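PDB 5LPH: centrosomal protein of 104 kDa from Homo sapiens, which is required for ciliogenesis and for the structural integrity of the ciliary tip, and is represented here by its tubulin-binding TOG domain. Local coordinates for residues D65-L70 against F109-K114; T218-M223 against L257-P262. All blocks are in the same frame, centred on the assembly; numbering follows the deposited sequence.

Contact 1: residues D65-L70 against F109-K114; sequences DALLAL and FQASLK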
loop_
_atom_site.group_PDB
_atom_site.type_symbol
_atom_site.label_atom_id
_atom_site.label_comp_id
_atom_site.label_asym_id
_atom_site.label_seq_id
_atom_site.Cartn_x
_atom_site.Cartn_y
_atom_site.Cartn_z
ATOM N N ASP A 65 12.014 -2.060 -20.211
ATOM C CA ASP A 65 11.443 -2.496 -21.489
ATOM C C ASP A 65 10.503 -3.701 -21.346
ATOM O O ASP A 65 9.473 -3.760 -22.011
ATOM C CB ASP A 65 12.558 -2.834 -22.485
ATOM C CG ASP A 65 12.029 -3.139 -23.871
ATOM O OD1 ASP A 65 11.515 -2.203 -24.520
ATOM O OD2 ASP A 65 12.130 -4.309 -24.303
ATOM N N ALA A 66 10.868 -4.648 -20.484
ATOM C CA ALA A 66 10.019 -5.800 -20.192
ATOM C C ALA A 66 8.643 -5.371 -19.678
ATOM O O ALA A 66 7.626 -5.879 -20.142
ATOM C CB ALA A 66 10.686 -6.713 -19.182
ATOM N N LEU A 67 8.628 -4.428 -18.735
ATOM C CA LEU A 67 7.379 -3.932 -18.151
ATOM C C LEU A 67 6.535 -3.157 -19.151
ATOM O O LEU A 67 5.320 -3.322 -19.184
ATOM C CB LEU A 67 7.651 -3.098 -16.895
ATOM C CG LEU A 67 8.233 -3.931 -15.749
ATOM C CD1 LEU A 67 8.879 -3.048 -14.694
ATOM C CD2 LEU A 67 7.172 -4.806 -15.113
ATOM N N LEU A 68 7.174 -2.322 -19.967
ATOM C CA LEU A 68 6.468 -1.591 -21.030
ATOM C C LEU A 68 5.975 -2.524 -22.144
ATOM O O LEU A 68 4.902 -2.307 -22.690
ATOM C CB LEU A 68 7.343 -0.473 -21.617
ATOM C CG LEU A 68 7.837 0.633 -20.663
ATOM C CD1 LEU A 68 8.730 1.622 -21.406
ATOM C CD2 LEU A 68 6.689 1.359 -19.970
ATOM N N ALA A 69 6.750 -3.554 -22.475
ATOM C CA ALA A 69 6.326 -4.576 -23.448
ATOM C C ALA A 69 5.127 -5.379 -22.937
ATOM O O ALA A 69 4.188 -5.658 -23.682
ATOM C CB ALA A 69 7.476 -5.521 -23.769
ATOM N N LEU A 70 5.172 -5.737 -21.657
ATOM C CA LEU A 70 4.085 -6.456 -21.000
ATOM C C LEU A 70 2.809 -5.609 -20.973
ATOM O O LEU A 70 1.710 -6.122 -21.188
ATOM C CB LEU A 70 4.514 -6.840 -19.580
ATOM C CG LEU A 70 3.696 -7.859 -18.797
ATOM C CD1 LEU A 70 3.446 -9.130 -19.598
ATOM C CD2 LEU A 70 4.422 -8.186 -17.501
ATOM N N PHE A 109 10.845 1.246 -11.287
ATOM C CA PHE A 109 9.828 1.416 -10.233
ATOM C C PHE A 109 8.582 2.125 -10.769
ATOM O O PHE A 109 7.466 1.651 -10.562
ATOM C CB PHE A 109 10.432 2.175 -9.030
ATOM C CG PHE A 109 9.420 2.694 -8.036
ATOM C CD1 PHE A 109 8.773 1.828 -7.158
ATOM C CD2 PHE A 109 9.146 4.055 -7.949
ATOM C CE1 PHE A 109 7.856 2.307 -6.233
ATOM C CE2 PHE A 109 8.231 4.541 -7.021
ATOM C CZ PHE A 109 7.585 3.664 -6.162
ATOM N N GLN A 110 8.791 3.224 -11.492
ATOM C CA GLN A 110 7.693 4.000 -12.090
ATOM C C GLN A 110 6.916 3.248 -13.178
ATOM O O GLN A 110 5.687 3.349 -13.250
ATOM C CB GLN A 110 8.215 5.332 -12.643
ATOM C CG GLN A 110 8.260 6.440 -11.592
ATOM C CD GLN A 110 9.248 7.557 -11.898
ATOM O OE1 GLN A 110 9.803 8.188 -10.986
ATOM N NE2 GLN A 110 9.480 7.806 -13.179
ATOM N N ALA A 111 7.633 2.502 -14.017
ATOM C CA ALA A 111 7.001 1.669 -15.046
ATOM C C ALA A 111 6.134 0.566 -14.436
ATOM O O ALA A 111 5.105 0.220 -15.002
ATOM C CB ALA A 111 8.049 1.066 -15.978
ATOM N N SER A 112 6.547 0.021 -13.291
ATOM C CA SER A 112 5.753 -0.997 -12.593
ATOM C C SER A 112 4.423 -0.431 -12.064
ATOM O O SER A 112 3.409 -1.126 -12.097
ATOM C CB SER A 112 6.545 -1.646 -11.453
ATOM O OG SER A 112 6.553 -0.839 -10.285
ATOM N N LEU A 113 4.430 0.823 -11.607
ATOM C CA LEU A 113 3.202 1.486 -11.145
ATOM C C LEU A 113 2.238 1.773 -12.300
ATOM O O LEU A 113 1.032 1.593 -12.164
ATOM C CB LEU A 113 3.520 2.777 -10.376
ATOM C CG LEU A 113 4.384 2.647 -9.117
ATOM C CD1 LEU A 113 4.507 3.988 -8.413
ATOM C CD2 LEU A 113 3.836 1.604 -8.159
ATOM N N LYS A 114 2.779 2.206 -13.433
ATOM C CA LYS A 114 1.999 2.410 -14.656
ATOM C C LYS A 114 1.324 1.104 -15.111
ATOM O O LYS A 114 0.142 1.096 -15.455
ATOM C CB LYS A 114 2.915 2.962 -15.752
ATOM C CG LYS A 114 2.274 3.192 -17.109
ATOM C CD LYS A 114 3.327 3.595 -18.136
ATOM C CE LYS A 114 2.774 3.576 -19.555
ATOM N NZ LYS A 114 1.825 4.699 -19.789
#

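Contact 2: residues T218-M223 against L257-P262; sequences TIDNVM and LEYLPP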
loop_
_atom_site.group_PDB
_atom_site.type_symbol
_atom_site.label_atom_id
_atom_site.label_comp_id
_atom_site.label_asym_id
_atom_site.label_seq_id
_atom_site.Cartn_x
_atom_site.Cartn_y
_atom_site.Cartn_z
ATOM N N THR A 218 -12.636 1.792 11.012
ATOM C CA THR A 218 -13.621 1.798 12.091
ATOM C C THR A 218 -13.011 2.539 13.290
ATOM O O THR A 218 -11.794 2.579 13.452
ATOM C CB THR A 218 -14.019 0.356 12.493
ATOM O OG1 THR A 218 -12.891 -0.322 13.060
ATOM C CG2 THR A 218 -14.524 -0.442 11.285
ATOM N N ILE A 219 -13.851 3.141 14.125
ATOM C CA ILE A 219 -13.406 3.720 15.398
ATOM C C ILE A 219 -12.534 2.679 16.116
ATOM O O ILE A 219 -11.499 3.024 16.665
ATOM C CB ILE A 219 -14.610 4.140 16.280
ATOM C CG1 ILE A 219 -15.332 5.370 15.693
ATOM C CG2 ILE A 219 -14.151 4.480 17.692
ATOM C CD1 ILE A 219 -16.766 5.526 16.168
ATOM N N ASP A 220 -12.944 1.409 16.069
ATOM C CA ASP A 220 -12.211 0.315 16.714
ATOM C C ASP A 220 -10.759 0.165 16.231
ATOM O O ASP A 220 -9.840 0.309 17.031
ATOM C CB ASP A 220 -12.974 -1.016 16.577
ATOM C CG ASP A 220 -12.424 -2.102 17.485
ATOM O OD1 ASP A 220 -12.414 -1.906 18.713
ATOM O OD2 ASP A 220 -11.999 -3.155 16.978
ATOM N N ASN A 221 -10.549 -0.096 14.941
ATOM C CA ASN A 221 -9.173 -0.304 14.418
ATOM C C ASN A 221 -8.305 0.970 14.365
ATOM O O ASN A 221 -7.096 0.908 14.586
ATOM C CB ASN A 221 -9.149 -1.095 13.086
ATOM C CG ASN A 221 -9.878 -0.401 11.944
ATOM O OD1 ASN A 221 -10.016 0.821 11.910
ATOM N ND2 ASN A 221 -10.352 -1.194 10.993
ATOM N N VAL A 222 -8.923 2.124 14.124
ATOM C CA VAL A 222 -8.199 3.413 14.150
ATOM C C VAL A 222 -7.646 3.747 15.549
ATOM O O VAL A 222 -6.477 4.118 15.696
ATOM C CB VAL A 222 -9.100 4.566 13.632
ATOM C CG1 VAL A 222 -8.484 5.935 13.896
ATOM C CG2 VAL A 222 -9.409 4.401 12.147
HETATM N N MSE A 223 -8.495 3.630 16.568
HETATM C CA MSE A 223 -8.106 3.961 17.957
HETATM C C MSE A 223 -7.142 2.949 18.511
HETATM O O MSE A 223 -6.182 3.312 19.189
HETATM C CB MSE A 223 -9.341 4.042 18.863
HETATM C CG MSE A 223 -10.247 5.232 18.528
HETATM SE SE MSE A 223 -9.370 6.976 18.818
HETATM C CE MSE A 223 -8.500 6.632 20.551
ATOM N N LEU A 257 -13.963 7.194 24.029
ATOM C CA LEU A 257 -13.407 7.262 25.396
ATOM C C LEU A 257 -13.116 5.900 26.028
ATOM O O LEU A 257 -12.228 5.789 26.871
ATOM C CB LEU A 257 -14.307 8.073 26.342
ATOM C CG LEU A 257 -14.246 9.589 26.315
ATOM C CD1 LEU A 257 -14.470 10.112 24.915
ATOM C CD2 LEU A 257 -15.228 10.226 27.293
ATOM N N GLU A 258 -13.872 4.878 25.631
ATOM C CA GLU A 258 -13.625 3.499 26.082
ATOM C C GLU A 258 -12.231 2.965 25.681
ATOM O O GLU A 258 -11.664 2.133 26.395
ATOM C CB GLU A 258 -14.737 2.561 25.580
ATOM C CG GLU A 258 -14.749 2.319 24.073
ATOM C CD GLU A 258 -16.079 1.782 23.562
ATOM O OE1 GLU A 258 -17.122 2.408 23.810
ATOM O OE2 GLU A 258 -16.086 0.729 22.896
ATOM N N TYR A 259 -11.679 3.472 24.573
ATOM C CA TYR A 259 -10.349 3.061 24.076
ATOM C C TYR A 259 -9.161 3.645 24.833
ATOM O O TYR A 259 -8.023 3.187 24.645
ATOM C CB TYR A 259 -10.206 3.400 22.588
ATOM C CG TYR A 259 -11.172 2.639 21.747
ATOM C CD1 TYR A 259 -10.852 1.369 21.294
ATOM C CD2 TYR A 259 -12.425 3.164 21.427
ATOM C CE1 TYR A 259 -11.747 0.649 20.536
ATOM C CE2 TYR A 259 -13.332 2.450 20.666
ATOM C CZ TYR A 259 -12.985 1.193 20.225
ATOM O OH TYR A 259 -13.867 0.460 19.488
ATOM N N LEU A 260 -9.417 4.658 25.661
ATOM C CA LEU A 260 -8.371 5.337 26.419
ATOM C C LEU A 260 -8.474 4.987 27.901
ATOM O O LEU A 260 -9.480 4.431 28.339
ATOM C CB LEU A 260 -8.518 6.850 26.245
ATOM C CG LEU A 260 -8.216 7.392 24.844
ATOM C CD1 LEU A 260 -9.062 8.615 24.532
ATOM C CD2 LEU A 260 -6.731 7.699 24.700
ATOM N N PRO A 261 -7.432 5.313 28.685
ATOM C CA PRO A 261 -7.546 5.248 30.148
ATOM C C PRO A 261 -8.528 6.299 30.717
ATOM O O PRO A 261 -9.019 7.149 29.967
ATOM C CB PRO A 261 -6.112 5.512 30.623
ATOM C CG PRO A 261 -5.238 5.202 29.459
ATOM C CD PRO A 261 -6.044 5.559 28.252
ATOM N N PRO A 262 -8.813 6.247 32.036
ATOM C CA PRO A 262 -9.774 7.190 32.612
ATOM C C PRO A 262 -9.168 8.579 32.854
ATOM O O PRO A 262 -7.966 8.698 33.138
ATOM C CB PRO A 262 -10.163 6.524 33.929
ATOM C CG PRO A 262 -8.956 5.744 34.327
ATOM C CD PRO A 262 -8.215 5.378 33.070
#

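Contact 1: residues D65-L70 against F109-K114
Ser112 meets Leu67 through its CB, while its hydroxyl turns back onto its own helix. There Ser112 OG donates to Phe109 O at 2.7 Å, with the hydroxyl oxygen tilted 22° from the carbonyl plane. The same Phe109 O also takes a weak backbone bond from Leu113 N. The buried hydroxyl is thus satisfied within helix 106-126 and asks nothing of helix 60-76. No hydrogen bond joins the two segments.

The contact between them is apolar. Leu67 points at the other helix, and its CB lies 4.3 Å from Ala111 CB. Its CG stands beside the backbone N (chi1 -66°), and the branched end leans across the gap. Leu67 CD1 comes within 4.1 Å of Ser112 N and also lies against Ser112 CB. Beyond the two segments, Leu67 also touches Ala100 of helix 83-100, and Val108 and Leu115 of helix 106-126. Leu67 is buried.

Leu68 sits nearer the solvent. Its CD2 reaches across to Ala111 CB at 4.2 Å, so the small methyl of Ala111 is met by both leucines. The same Leu68 CD2 lies 4.4 Å from Lys114 CD. The exposed lysine contributes only the aliphatic part of its chain here. It forms the outer margin of the contact.

The small side chain of Ala111 is consistent with the close backbones here, with Leu67 CA and Ala111 CA 6.4 Å apart. The two helix segments run nearly parallel, 14° apart, and their axes approach to 9.2 Å. Helix 83-100 comes between them in the chain and packs on both Leu67 and Ser112. Two near-parallel helices joined through an intervening helix are characteristic of the stacked helical layers of a HEAT-type alpha solenoid, the fold of TOG domains.

Contact 2: residues T218-M223 against L257-P262
Tyr259 lays its ring against the first turn of helix 219-229, at the start of the second HEAT repeat. A capping box formed by Thr218 and Asn221 begins this helix: Asn221 N donates to Thr218 OG1 at 3.0 Å, and Thr218 N donates back to Asn221 OD1 at 2.9 Å.

The tight part of the contact is the ring itself. Met223, a selenomethionine in this crystal, places CB over one face. This is a CH-pi contact, with Met223 CB 4.1 Å from the centroid of the Tyr259 ring and 26° off its normal. Ile219 O lies over the same face, toward the rim. Ile219 CG2 packs on Tyr259 CE2 at 3.7 Å, and the isoleucine side chain runs roughly perpendicular to that of the tyrosine. Ile219 also rests on Met248 and His252 of helix 235-252, which ties the tyrosine contact to the body of the repeat.

Packing is looser where the bent chain of Met223 ends, with CE 4.4 Å from Leu260 CG. Leu260 leans on Tyr273 and Phe280 of helix 271-283. The solvent side belongs to Asp220, which is exposed. Its CG is anti to the backbone N (chi1 -167°), bringing the carboxylate to the ring edge. There Tyr259 OH donates to the anti lone pair of Asp220 OD1 at 2.9 Å.

In the fold
Contacts 1 and 2 lie on opposite sides of the centre of one elongated helical chain. Their centres are 42 Å apart and their nearest atoms about 24 Å, so they do not touch. In sequence both segments of contact 1 come before those of contact 2. Contact 1 is largely buried between two helices; its centre lies 18 Å from that of the chain. Contact 2, with its centre 24 Å from the chain centre, is more superficial and fastens the loop between helix 235-252 and helix 271-283 to helix 219-229. Contact 1 belongs to the N-terminal half of the solenoid, contact 2 to its C-terminal part.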